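Local atomic coordinates of Non-structural protein 9 (Avian infectious bronchitis virus, PDB entry 5C94), a protein that probably binds RNA as a homodimer within the coronavirus replication machinery. Residues 12-17 with 33-38; 76-81 with 107-112; 56-61 with 70-75; 28-33 with 48-53. All coordinates share one frame; numbering follows the deposited sequence.

Three of the four contacts join strands that are neighbours in one antiparallel sheet: interaction 1 pairs strands 12-22 and 30-39, interaction 4 pairs 30-39 with 42-50, and interaction 3 pairs 57-61 with 67-71. Interactions 1 and 4 share Lys33 and alternate along the chain, their centres about 15 Å apart. Interaction 3 lies about 9 Å from interaction 4, centre to centre, and meets it where Leu72 and Ala58 reach Ile48. Interaction 2 comes last, joining helix 99-109 and the residues after it to strand 76-82; it touches interaction 1 through Tyr35 and Ile109. Interactions 3 and 4 join strands of the barrel, while 1 and 2 connect it to the helix that, as in related nsp9 proteins, probably mediates dimerisation.

Interaction 1. Residues 12-17 with 33-38; sequences HGVKTK and KCYYTS
The Thr37 hydroxyl donates to the carbonyl oxygen of Gly13, OG1 to O 2.6 Å, and does so in the plane of that carbonyl. It can reach because OG1 stands anti to the backbone N (chi1 -177°). A side chain serves this oxygen where the ladder slips by one residue between His12 and Lys15, a beta bulge; Gly13 fits the irregularity because its phi is positive. Regular mutual backbone bonds flank the bulge: His12 with Ser38 on one side, Lys15 with Tyr36 on the other, the latter including Lys15 N to Tyr36 O at 2.7 Å. Lys17 and Cys34 continue the series. Water 1 donates to Thr16 O at 2.6 Å and is hydrogen-bonded to Tyr36 OH at 2.9 Å.

The Tyr36 ring sits between two lysines. Lys15 CB lies over one face, 3.8 Å from the ring centroid, as a CH-pi contact. Over the opposite face the extended Lys17 side chain crosses that of Tyr36 at about a right angle and brings NZ to 4.5 Å from the centroid, only 12° off the normal: a cation-pi contact. Lysine suits such places, its methylenes covering the aromatic surface while the ammonium can still meet solvent. On the other side of the sheet, Thr16 OG1 lies above the Tyr35 ring, and Val14 CG1 meets the ring edge at CD2, 3.8 Å away. Val14 and Tyr35 continue the packing onto helix 99-109, at Met104, Ala108 and Ile109. The whole forms a bulged antiparallel beta hairpin, part of the barrel characteristic of coronavirus nsp9.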
loop_
_atom_site.group_PDB
_atom_site.type_symbol
_atom_site.label_atom_id
_atom_site.label_comp_id
_atom_site.label_asym_id
_atom_site.label_seq_id
_atom_site.Cartn_x
_atom_site.Cartn_y
_atom_site.Cartn_z
ATOM N N HIS A 12 -9.412 3.401 -2.549
ATOM C CA HIS A 12 -9.135 4.814 -2.349
ATOM C C HIS A 12 -8.945 5.175 -0.884
ATOM O O HIS A 12 -9.852 5.000 -0.053
ATOM C CB HIS A 12 -10.265 5.652 -2.940
ATOM C CG HIS A 12 -10.495 5.400 -4.396
ATOM N ND1 HIS A 12 -9.502 5.545 -5.339
ATOM C CD2 HIS A 12 -11.601 4.996 -5.065
ATOM C CE1 HIS A 12 -9.987 5.242 -6.533
ATOM N NE2 HIS A 12 -11.256 4.910 -6.392
ATOM N N GLY A 13 -7.756 5.679 -0.576
ATOM C CA GLY A 13 -7.461 6.223 0.734
ATOM C C GLY A 13 -7.263 5.146 1.768
ATOM O O GLY A 13 -7.614 3.991 1.549
ATOM N N VAL A 14 -6.673 5.525 2.891
ATOM C CA VAL A 14 -6.582 4.642 4.039
ATOM C C VAL A 14 -7.039 5.453 5.230
ATOM O O VAL A 14 -6.488 6.507 5.513
ATOM C CB VAL A 14 -5.151 4.108 4.286
ATOM C CG1 VAL A 14 -5.090 3.342 5.600
ATOM C CG2 VAL A 14 -4.670 3.241 3.116
ATOM N N LYS A 15 -8.066 4.969 5.912
ATOM C CA LYS A 15 -8.571 5.646 7.088
ATOM C C LYS A 15 -8.457 4.763 8.325
ATOM O O LYS A 15 -8.204 3.562 8.238
ATOM C CB LYS A 15 -10.022 6.071 6.872
ATOM C CG LYS A 15 -10.196 7.263 5.926
ATOM C CD LYS A 15 -11.661 7.449 5.599
ATOM C CE LYS A 15 -11.967 8.825 5.057
ATOM N NZ LYS A 15 -13.424 8.934 4.778
ATOM N N THR A 16 -8.684 5.385 9.472
ATOM C CA THR A 16 -8.442 4.785 10.770
ATOM C C THR A 16 -9.638 5.015 11.676
ATOM O O THR A 16 -10.209 6.098 11.665
ATOM C CB THR A 16 -7.134 5.370 11.370
ATOM O OG1 THR A 16 -6.054 4.483 11.064
ATOM C CG2 THR A 16 -7.212 5.569 12.836
ATOM N N LYS A 17 -10.054 3.988 12.420
ATOM C CA LYS A 17 -11.065 4.177 13.467
ATOM C C LYS A 17 -10.919 3.085 14.534
ATOM O O LYS A 17 -10.294 2.051 14.293
ATOM C CB LYS A 17 -12.492 4.193 12.880
ATOM C CG LYS A 17 -13.070 2.821 12.518
ATOM C CD LYS A 17 -14.399 2.922 11.757
ATOM C CE LYS A 17 -14.715 1.611 10.995
ATOM N NZ LYS A 17 -15.909 1.686 10.079
ATOM N N LYS A 33 -7.236 -0.578 16.816
ATOM C CA LYS A 33 -7.288 0.367 15.719
ATOM C C LYS A 33 -7.465 -0.406 14.404
ATOM O O LYS A 33 -6.671 -1.309 14.107
ATOM C CB LYS A 33 -5.998 1.192 15.700
ATOM C CG LYS A 33 -6.028 2.447 14.839
ATOM C CD LYS A 33 -4.609 2.758 14.381
ATOM C CE LYS A 33 -4.267 4.222 14.528
ATOM N NZ LYS A 33 -4.281 4.596 15.964
ATOM N N CYS A 34 -8.492 -0.083 13.621
ATOM C CA CYS A 34 -8.618 -0.742 12.324
ATOM C C CYS A 34 -8.325 0.202 11.147
ATOM O O CYS A 34 -8.505 1.410 11.230
ATOM C CB CYS A 34 -10.001 -1.391 12.174
ATOM S SG CYS A 34 -11.333 -0.359 11.588
ATOM N N TYR A 35 -7.832 -0.375 10.061
ATOM C CA TYR A 35 -7.504 0.369 8.858
ATOM C C TYR A 35 -8.513 -0.015 7.789
ATOM O O TYR A 35 -8.800 -1.203 7.586
ATOM C CB TYR A 35 -6.073 0.064 8.390
ATOM C CG TYR A 35 -5.010 0.628 9.311
ATOM C CD1 TYR A 35 -4.811 0.101 10.589
ATOM C CD2 TYR A 35 -4.203 1.686 8.904
ATOM C CE1 TYR A 35 -3.842 0.628 11.443
ATOM C CE2 TYR A 35 -3.231 2.214 9.744
ATOM C CZ TYR A 35 -3.060 1.687 11.014
ATOM O OH TYR A 35 -2.095 2.217 11.845
ATOM N N TYR A 36 -9.070 0.984 7.116
ATOM C CA TYR A 36 -9.990 0.684 6.038
ATOM C C TYR A 36 -9.816 1.607 4.842
ATOM O O TYR A 36 -9.379 2.767 4.943
ATOM C CB TYR A 36 -11.438 0.712 6.538
ATOM C CG TYR A 36 -11.949 2.026 7.096
ATOM C CD1 TYR A 36 -11.599 2.445 8.372
ATOM C CD2 TYR A 36 -12.837 2.820 6.367
ATOM C CE1 TYR A 36 -12.083 3.640 8.901
ATOM C CE2 TYR A 36 -13.325 4.016 6.883
ATOM C CZ TYR A 36 -12.946 4.420 8.156
ATOM O OH TYR A 36 -13.421 5.604 8.689
ATOM N N THR A 37 -10.130 1.062 3.684
ATOM C CA THR A 37 -10.056 1.844 2.482
ATOM C C THR A 37 -11.456 1.950 1.897
ATOM O O THR A 37 -12.425 1.436 2.472
ATOM C CB THR A 37 -9.071 1.231 1.486
ATOM O OG1 THR A 37 -8.981 2.085 0.342
ATOM C CG2 THR A 37 -9.511 -0.175 1.079
ATOM N N SER A 38 -11.581 2.648 0.779
ATOM C CA SER A 38 -12.875 2.765 0.131
ATOM C C SER A 38 -12.811 2.094 -1.237
ATOM O O SER A 38 -11.910 2.379 -2.036
ATOM C CB SER A 38 -13.286 4.234 -0.005
ATOM O OG SER A 38 -14.594 4.350 -0.562
HETATM O O HOH W 1 -12.226 7.428 10.593
#

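Interaction 2. Residues 76-81 with 107-112; sequences CKFGMK and GAISNV
Val112 O receives the backbone N-H of Lys81 at 2.8 Å, N to O, in a nearly straight bond (165° at the hydrogen) that lies in the carbonyl plane. The same oxygen is approached by the Met80 CA-H, with CA 3.2 Å from O, so two neighbouring residues of strand 76-82 converge on one acceptor. A turn presents this carbonyl: Val112 N donates to Ile109 O at 2.8 Å. Two residues before Val112, the Ser110 hydroxyl folds back and donates to Gly107 O, OG to O 2.6 Å, an oxygen that also takes a weak bond from the Ser110 backbone N. Serine suits the spot because its short side chain can bond to the carbonyl three residues before it.

The turn leads from helix 99-109 into strand 113-115, which lies along the outer edge of strand 76-82, where Gly79 pairs with Val114 and Leu115. In coronavirus nsp9 proteins this C-terminal helix probably forms the heart of the dimer interface, through a GxxxG pattern to which Gly107 belongs.

Alongside the polar link, apolar side chains pack between helix and strand. The unbranched, flexible Met80 chain runs extended beyond CG and brings CE to 4.0 Å from Ile109 CD1, while its CB rests against Val112 CG1. Ile109 CG1 lies between the backbone N and the carbonyl carbon (chi1 66°), and with CD1 extended beyond it the chain reaches toward the strand. Its CD1 also meets CE2 of the Phe78 ring at 4.2 Å, and Phe78 and Met80 in turn pack on Leu91 and Val89 of strand 85-93.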
loop_
_atom_site.group_PDB
_atom_site.type_symbol
_atom_site.label_atom_id
_atom_site.label_comp_id
_atom_site.label_asym_id
_atom_site.label_seq_id
_atom_site.Cartn_x
_atom_site.Cartn_y
_atom_site.Cartn_z
ATOM N N CYS A 76 1.631 -9.698 11.690
ATOM C CA CYS A 76 2.991 -9.195 11.449
ATOM C C CYS A 76 3.375 -8.398 12.675
ATOM O O CYS A 76 2.485 -7.826 13.310
ATOM C CB CYS A 76 3.054 -8.206 10.288
ATOM S SG CYS A 76 2.106 -8.534 8.850
ATOM N N LYS A 77 4.658 -8.240 12.981
ATOM C CA LYS A 77 4.971 -7.248 13.995
ATOM C C LYS A 77 5.877 -6.144 13.474
ATOM O O LYS A 77 6.671 -6.354 12.584
ATOM C CB LYS A 77 5.565 -7.913 15.237
ATOM C CG LYS A 77 6.468 -9.047 14.988
ATOM C CD LYS A 77 7.060 -9.521 16.307
ATOM C CE LYS A 77 8.082 -10.626 16.081
ATOM N NZ LYS A 77 7.489 -11.789 15.344
ATOM N N PHE A 78 5.721 -4.956 14.038
ATOM C CA PHE A 78 6.515 -3.798 13.643
ATOM C C PHE A 78 6.920 -2.985 14.863
ATOM O O PHE A 78 6.230 -3.005 15.882
ATOM C CB PHE A 78 5.734 -2.882 12.692
ATOM C CG PHE A 78 5.330 -3.524 11.395
ATOM C CD1 PHE A 78 6.250 -3.690 10.366
ATOM C CD2 PHE A 78 4.017 -3.906 11.181
ATOM C CE1 PHE A 78 5.877 -4.252 9.147
ATOM C CE2 PHE A 78 3.633 -4.472 9.972
ATOM C CZ PHE A 78 4.567 -4.642 8.954
ATOM N N GLY A 79 8.026 -2.254 14.756
ATOM C CA GLY A 79 8.278 -1.166 15.681
ATOM C C GLY A 79 7.758 0.118 15.041
ATOM O O GLY A 79 8.219 0.504 13.967
ATOM N N MET A 80 6.802 0.783 15.678
ATOM C CA MET A 80 6.225 1.992 15.089
ATOM C C MET A 80 6.488 3.241 15.917
ATOM O O MET A 80 6.456 3.196 17.150
ATOM C CB MET A 80 4.722 1.828 14.905
ATOM C CG MET A 80 4.370 0.652 14.041
ATOM S SD MET A 80 2.665 0.721 13.508
ATOM C CE MET A 80 2.541 -0.903 12.760
ATOM N N LYS A 81 6.747 4.346 15.218
ATOM C CA LYS A 81 6.842 5.673 15.824
ATOM C C LYS A 81 5.516 6.089 16.426
ATOM O O LYS A 81 4.515 6.190 15.719
ATOM C CB LYS A 81 7.253 6.733 14.795
ATOM C CG LYS A 81 8.724 6.804 14.453
ATOM C CD LYS A 81 9.089 8.236 14.045
ATOM C CE LYS A 81 9.883 8.295 12.737
ATOM N NZ LYS A 81 9.921 9.678 12.155
ATOM N N GLY A 107 1.691 0.366 2.903
ATOM C CA GLY A 107 2.159 1.619 2.354
ATOM C C GLY A 107 1.835 2.776 3.283
ATOM O O GLY A 107 2.667 3.658 3.477
ATOM N N ALA A 108 0.635 2.768 3.864
ATOM C CA ALA A 108 0.175 3.893 4.683
ATOM C C ALA A 108 0.979 4.021 5.969
ATOM O O ALA A 108 1.145 5.121 6.492
ATOM C CB ALA A 108 -1.303 3.758 5.014
ATOM N N ILE A 109 1.495 2.907 6.474
ATOM C CA ILE A 109 2.209 2.930 7.756
ATOM C C ILE A 109 3.723 2.939 7.577
ATOM O O ILE A 109 4.462 3.062 8.551
ATOM C CB ILE A 109 1.822 1.724 8.646
ATOM C CG1 ILE A 109 2.301 0.416 8.002
ATOM C CG2 ILE A 109 0.306 1.703 8.902
ATOM C CD1 ILE A 109 1.997 -0.810 8.808
ATOM N N SER A 110 4.192 2.831 6.339
ATOM C CA SER A 110 5.629 2.731 6.104
ATOM C C SER A 110 6.431 3.920 6.660
ATOM O O SER A 110 7.547 3.755 7.133
ATOM C CB SER A 110 5.924 2.570 4.609
ATOM O OG SER A 110 5.216 3.521 3.843
ATOM N N ASN A 111 5.831 5.102 6.593
ATOM C CA ASN A 111 6.403 6.333 7.137
ATOM C C ASN A 111 6.724 6.221 8.621
ATOM O O ASN A 111 7.579 6.928 9.145
ATOM C CB ASN A 111 5.422 7.489 6.914
ATOM C CG ASN A 111 3.974 7.029 6.998
ATOM O OD1 ASN A 111 3.477 6.360 6.077
ATOM N ND2 ASN A 111 3.297 7.359 8.105
ATOM N N VAL A 112 6.036 5.299 9.278
ATOM C CA VAL A 112 5.946 5.269 10.718
ATOM C C VAL A 112 6.563 3.976 11.268
ATOM O O VAL A 112 6.774 3.826 12.473
ATOM C CB VAL A 112 4.442 5.487 11.107
ATOM C CG1 VAL A 112 3.847 4.355 11.908
ATOM C CG2 VAL A 112 4.265 6.834 11.795
#

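Interaction 3. Residues 56-61 with 70-75; sequences KVASFL and VDLDPP
Ala58 and Val70 pair in the antiparallel beta hairpin of strands 57-61 and 67-71, at the side of the sheet where 67-71 is the outermost strand of the chain. They form a hydrogen-bonded pair: Ala58 N donates to Val70 O at 2.8 Å, and Val70 N returns a bond to Ala58 O at 2.9 Å. Next to them, Val57 and Asp71 are a non-hydrogen-bonded pair, with Val57 CA-H making a bent contact with Val70 O. Val57 and Asp71 point the same way, side by side, so that CG2 of the valine comes 4.0 Å from OD1 of the aspartate. Beyond the regular pairs, Leu72 N donates to Lys56 O at 3.1 Å from well above the carbonyl plane, a bent bond (142° at the hydrogen) as the chains part. Lys56 and Val57 both face Gly22 on the other neighbouring strand, a classic beta bulge.

The face that holds Ala58 and Val70 is apolar. The single methyl of Ala58 lets branched neighbours come close, its CB touching Val70 CG2 at 3.8 Å and Leu72 CD2 at 4.0 Å. Phe60 lies at about a right angle to Val70, with CE2 3.8 Å from Val70 CG2; its ring swings over because CG sits between the backbone N and the carbonyl carbon (chi1 47°).

Ala58 and Leu72 are thus buried toward Ile48 of strand 42-50, with Val70 and Phe60 at their flank. Val57 sets carbon beside the Asp71 carboxylate, and the exposed Asp71 and Lys56 probably keep their charges solvated.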
loop_
_atom_site.group_PDB
_atom_site.type_symbol
_atom_site.label_atom_id
_atom_site.label_comp_id
_atom_site.label_asym_id
_atom_site.label_seq_id
_atom_site.Cartn_x
_atom_site.Cartn_y
_atom_site.Cartn_z
ATOM N N LYS A 56 -7.660 -12.974 17.483
ATOM C CA LYS A 56 -8.116 -13.839 16.417
ATOM C C LYS A 56 -9.319 -13.350 15.664
ATOM O O LYS A 56 -9.594 -13.814 14.610
ATOM C CB LYS A 56 -8.555 -15.194 16.952
ATOM C CG LYS A 56 -7.493 -16.136 17.469
ATOM C CD LYS A 56 -6.251 -16.131 16.634
ATOM C CE LYS A 56 -5.674 -17.504 16.465
ATOM N NZ LYS A 56 -5.910 -18.040 15.101
ATOM N N VAL A 57 -10.053 -12.430 16.236
ATOM C CA VAL A 57 -11.340 -11.983 15.684
ATOM C C VAL A 57 -11.449 -10.467 15.895
ATOM O O VAL A 57 -11.039 -9.941 16.937
ATOM C CB VAL A 57 -12.589 -12.705 16.303
ATOM C CG1 VAL A 57 -13.903 -12.111 15.808
ATOM C CG2 VAL A 57 -12.561 -14.197 16.020
ATOM N N ALA A 58 -11.987 -9.753 14.915
ATOM C CA ALA A 58 -12.227 -8.324 15.097
ATOM C C ALA A 58 -13.699 -8.029 14.919
ATOM O O ALA A 58 -14.440 -8.822 14.314
ATOM C CB ALA A 58 -11.404 -7.499 14.130
ATOM N N SER A 59 -14.129 -6.887 15.446
ATOM C CA SER A 59 -15.533 -6.511 15.340
ATOM C C SER A 59 -15.737 -5.014 15.146
ATOM O O SER A 59 -15.020 -4.176 15.713
ATOM C CB SER A 59 -16.300 -6.983 16.573
ATOM O OG SER A 59 -17.689 -6.943 16.324
ATOM N N PHE A 60 -16.732 -4.691 14.335
ATOM C CA PHE A 60 -17.036 -3.307 14.004
ATOM C C PHE A 60 -18.391 -3.208 13.294
ATOM O O PHE A 60 -19.034 -4.229 12.988
ATOM C CB PHE A 60 -15.927 -2.720 13.135
ATOM C CG PHE A 60 -15.516 -3.614 11.999
ATOM C CD1 PHE A 60 -16.306 -3.712 10.852
ATOM C CD2 PHE A 60 -14.342 -4.360 12.076
ATOM C CE1 PHE A 60 -15.936 -4.545 9.798
ATOM C CE2 PHE A 60 -13.952 -5.198 11.022
ATOM C CZ PHE A 60 -14.755 -5.293 9.881
ATOM N N LEU A 61 -18.849 -2.004 13.032
ATOM C CA LEU A 61 -20.074 -1.811 12.269
ATOM C C LEU A 61 -19.790 -1.815 10.796
ATOM O O LEU A 61 -18.771 -1.350 10.390
ATOM C CB LEU A 61 -20.737 -0.504 12.631
ATOM C CG LEU A 61 -21.308 -0.327 14.023
ATOM C CD1 LEU A 61 -22.028 0.986 14.157
ATOM C CD2 LEU A 61 -22.203 -1.467 14.425
ATOM N N VAL A 70 -15.140 -10.493 12.008
ATOM C CA VAL A 70 -14.238 -10.997 10.971
ATOM C C VAL A 70 -13.043 -11.736 11.590
ATOM O O VAL A 70 -12.556 -11.384 12.675
ATOM C CB VAL A 70 -13.701 -9.858 10.057
ATOM C CG1 VAL A 70 -14.843 -9.152 9.360
ATOM C CG2 VAL A 70 -12.881 -8.860 10.857
ATOM N N ASP A 71 -12.598 -12.779 10.898
ATOM C CA ASP A 71 -11.412 -13.535 11.283
ATOM C C ASP A 71 -10.135 -12.772 10.920
ATOM O O ASP A 71 -10.109 -11.983 9.970
ATOM C CB ASP A 71 -11.426 -14.912 10.604
ATOM C CG ASP A 71 -12.515 -15.834 11.161
ATOM O OD1 ASP A 71 -12.917 -15.685 12.340
ATOM O OD2 ASP A 71 -12.995 -16.698 10.400
ATOM N N LEU A 72 -9.075 -13.029 11.675
ATOM C CA LEU A 72 -7.785 -12.393 11.442
ATOM C C LEU A 72 -6.734 -13.416 10.985
ATOM O O LEU A 72 -6.684 -14.528 11.503
ATOM C CB LEU A 72 -7.316 -11.691 12.724
ATOM C CG LEU A 72 -8.282 -10.668 13.317
ATOM C CD1 LEU A 72 -7.743 -10.113 14.627
ATOM C CD2 LEU A 72 -8.519 -9.549 12.307
ATOM N N ASP A 73 -5.901 -13.038 10.018
ATOM C CA ASP A 73 -4.687 -13.793 9.728
ATOM C C ASP A 73 -3.725 -13.686 10.918
ATOM O O ASP A 73 -3.917 -12.854 11.809
ATOM C CB ASP A 73 -4.019 -13.274 8.458
ATOM C CG ASP A 73 -4.807 -13.605 7.195
ATOM O OD1 ASP A 73 -5.667 -14.511 7.224
ATOM O OD2 ASP A 73 -4.543 -12.962 6.156
ATOM N N PRO A 74 -2.685 -14.528 10.957
ATOM C CA PRO A 74 -1.741 -14.275 12.059
ATOM C C PRO A 74 -1.053 -12.907 11.892
ATOM O O PRO A 74 -0.926 -12.432 10.769
ATOM C CB PRO A 74 -0.740 -15.421 11.935
ATOM C CG PRO A 74 -1.482 -16.489 11.086
ATOM C CD PRO A 74 -2.321 -15.711 10.151
ATOM N N PRO A 75 -0.610 -12.288 12.995
ATOM C CA PRO A 75 -0.118 -10.912 12.921
ATOM C C PRO A 75 1.338 -10.777 12.429
ATOM O O PRO A 75 2.145 -11.657 12.713
ATOM C CB PRO A 75 -0.232 -10.445 14.375
ATOM C CG PRO A 75 0.093 -11.703 15.160
ATOM C CD PRO A 75 -0.608 -12.804 14.382
#

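Interaction 4. Residues 28-33 with 48-53; sequences CSVESK and ITSSNP
Lys33 and Thr49 are the hydrogen-bonded pair that joins the open end of the antiparallel beta hairpin 30-39/42-50, a part of the nsp9 barrel. Its backbone bonds are unequal: Thr49 N donates to Lys33 O at 2.7 Å, whereas Lys33 N to Thr49 O is 3.3 Å, though nearly straight (176° at the hydrogen). Lys33 O is approached as well by the Ile48 CA-H. Beyond this pair the strands diverge, and by Val30 and Asn52 the CA atoms stand 8.3 Å apart.

Side-chain hydroxyls and water serve the backbone in the widening gap. Ser32 OG donates to Val30 O within its own strand, arriving from above the carbonyl plane. Water 2 bridges the two strands, donating to Glu31 O at 2.9 Å and hydrogen-bonded to Ser50 OG. That hydroxyl also accepts from Asn52 N at 3.0 Å, an ST turn that bends the chain out of strand 42-50. Asn52 OD1 accepts in turn from Asn54 N.

Van der Waals contacts complete the join. Ile48 CD1 lies against Ser32 CB at 4.0 Å, a serine being small enough to let the isoleucine extend toward Leu55 and Leu72 in the buried interior. Val30 meets the turn with both branches, CG1 near Ser50 OG and CG2 near Asn52 ND2. On the other face, Lys33 and Thr49 run side by side; with Thr49 OG1 between its backbone N and carbonyl carbon (chi1 55°), that oxygen comes 3.5 Å from Lys33 CB.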
loop_
_atom_site.group_PDB
_atom_site.type_symbol
_atom_site.label_atom_id
_atom_site.label_comp_id
_atom_site.label_asym_id
_atom_site.label_seq_id
_atom_site.Cartn_x
_atom_site.Cartn_y
_atom_site.Cartn_z
ATOM N N CYS A 28 -14.561 -10.128 22.389
ATOM C CA CYS A 28 -13.879 -9.048 21.674
ATOM C C CYS A 28 -13.884 -7.855 22.613
ATOM O O CYS A 28 -14.687 -6.933 22.466
ATOM C CB CYS A 28 -14.566 -8.663 20.366
ATOM S SG CYS A 28 -14.318 -9.862 19.076
ATOM N N SER A 29 -12.985 -7.877 23.583
ATOM C CA SER A 29 -12.977 -6.869 24.624
ATOM C C SER A 29 -11.750 -5.978 24.552
ATOM O O SER A 29 -11.530 -5.148 25.438
ATOM C CB SER A 29 -13.048 -7.544 25.993
ATOM O OG SER A 29 -11.902 -8.362 26.206
ATOM N N VAL A 30 -10.940 -6.167 23.512
ATOM C CA VAL A 30 -9.702 -5.426 23.379
ATOM C C VAL A 30 -9.817 -4.317 22.345
ATOM O O VAL A 30 -9.847 -4.590 21.137
ATOM C CB VAL A 30 -8.533 -6.349 22.996
ATOM C CG1 VAL A 30 -7.207 -5.550 22.913
ATOM C CG2 VAL A 30 -8.424 -7.480 23.990
ATOM N N GLU A 31 -9.870 -3.073 22.817
ATOM C CA GLU A 31 -9.994 -1.927 21.918
ATOM C C GLU A 31 -8.772 -1.884 21.039
ATOM O O GLU A 31 -7.654 -2.018 21.523
ATOM C CB GLU A 31 -10.141 -0.606 22.679
ATOM C CG GLU A 31 -10.527 0.583 21.782
ATOM C CD GLU A 31 -10.717 1.871 22.568
ATOM O OE1 GLU A 31 -11.557 1.885 23.495
ATOM O OE2 GLU A 31 -10.029 2.867 22.258
ATOM N N SER A 32 -8.996 -1.734 19.741
ATOM C CA SER A 32 -7.915 -1.750 18.783
ATOM C C SER A 32 -8.197 -0.723 17.715
ATOM O O SER A 32 -9.244 -0.082 17.715
ATOM C CB SER A 32 -7.749 -3.136 18.155
ATOM O OG SER A 32 -7.858 -4.160 19.129
ATOM N N LYS A 33 -7.236 -0.578 16.816
ATOM C CA LYS A 33 -7.288 0.367 15.719
ATOM C C LYS A 33 -7.465 -0.406 14.404
ATOM O O LYS A 33 -6.671 -1.309 14.107
ATOM C CB LYS A 33 -5.998 1.192 15.700
ATOM C CG LYS A 33 -6.028 2.447 14.839
ATOM C CD LYS A 33 -4.609 2.758 14.381
ATOM C CE LYS A 33 -4.267 4.222 14.528
ATOM N NZ LYS A 33 -4.281 4.596 15.964
ATOM N N ILE A 48 -6.241 -4.687 11.467
ATOM C CA ILE A 48 -6.279 -4.017 12.764
ATOM C C ILE A 48 -4.879 -4.025 13.364
ATOM O O ILE A 48 -4.059 -4.874 13.009
ATOM C CB ILE A 48 -7.287 -4.668 13.751
ATOM C CG1 ILE A 48 -6.738 -5.981 14.294
ATOM C CG2 ILE A 48 -8.681 -4.849 13.106
ATOM C CD1 ILE A 48 -7.221 -6.291 15.689
ATOM N N THR A 49 -4.589 -3.046 14.221
ATOM C CA THR A 49 -3.351 -3.062 14.996
ATOM C C THR A 49 -3.615 -3.094 16.502
ATOM O O THR A 49 -4.645 -2.604 16.989
ATOM C CB THR A 49 -2.444 -1.849 14.683
ATOM O OG1 THR A 49 -3.167 -0.627 14.878
ATOM C CG2 THR A 49 -1.930 -1.932 13.258
ATOM N N SER A 50 -2.667 -3.667 17.236
ATOM C CA SER A 50 -2.834 -3.853 18.665
ATOM C C SER A 50 -1.512 -4.154 19.345
ATOM O O SER A 50 -0.572 -4.618 18.703
ATOM C CB SER A 50 -3.834 -4.989 18.931
ATOM O OG SER A 50 -4.021 -5.179 20.325
ATOM N N SER A 51 -1.447 -3.902 20.647
ATOM C CA SER A 51 -0.282 -4.293 21.443
ATOM C C SER A 51 -0.361 -5.775 21.775
ATOM O O SER A 51 0.639 -6.423 22.072
ATOM C CB SER A 51 -0.219 -3.487 22.727
ATOM O OG SER A 51 -1.524 -3.321 23.259
ATOM N N ASN A 52 -1.581 -6.291 21.741
ATOM C CA ASN A 52 -1.877 -7.689 22.009
ATOM C C ASN A 52 -1.576 -8.594 20.793
ATOM O O ASN A 52 -2.120 -8.381 19.708
ATOM C CB ASN A 52 -3.353 -7.793 22.417
ATOM C CG ASN A 52 -3.736 -9.153 22.966
ATOM O OD1 ASN A 52 -3.332 -10.205 22.445
ATOM N ND2 ASN A 52 -4.577 -9.140 24.002
ATOM N N PRO A 53 -0.719 -9.612 20.979
ATOM C CA PRO A 53 -0.345 -10.572 19.925
ATOM C C PRO A 53 -1.286 -11.775 19.767
ATOM O O PRO A 53 -1.067 -12.600 18.879
ATOM C CB PRO A 53 1.027 -11.070 20.384
ATOM C CG PRO A 53 0.909 -11.059 21.895
ATOM C CD PRO A 53 0.085 -9.796 22.201
HETATM O O HOH W 2 -4.938 -3.099 21.382
#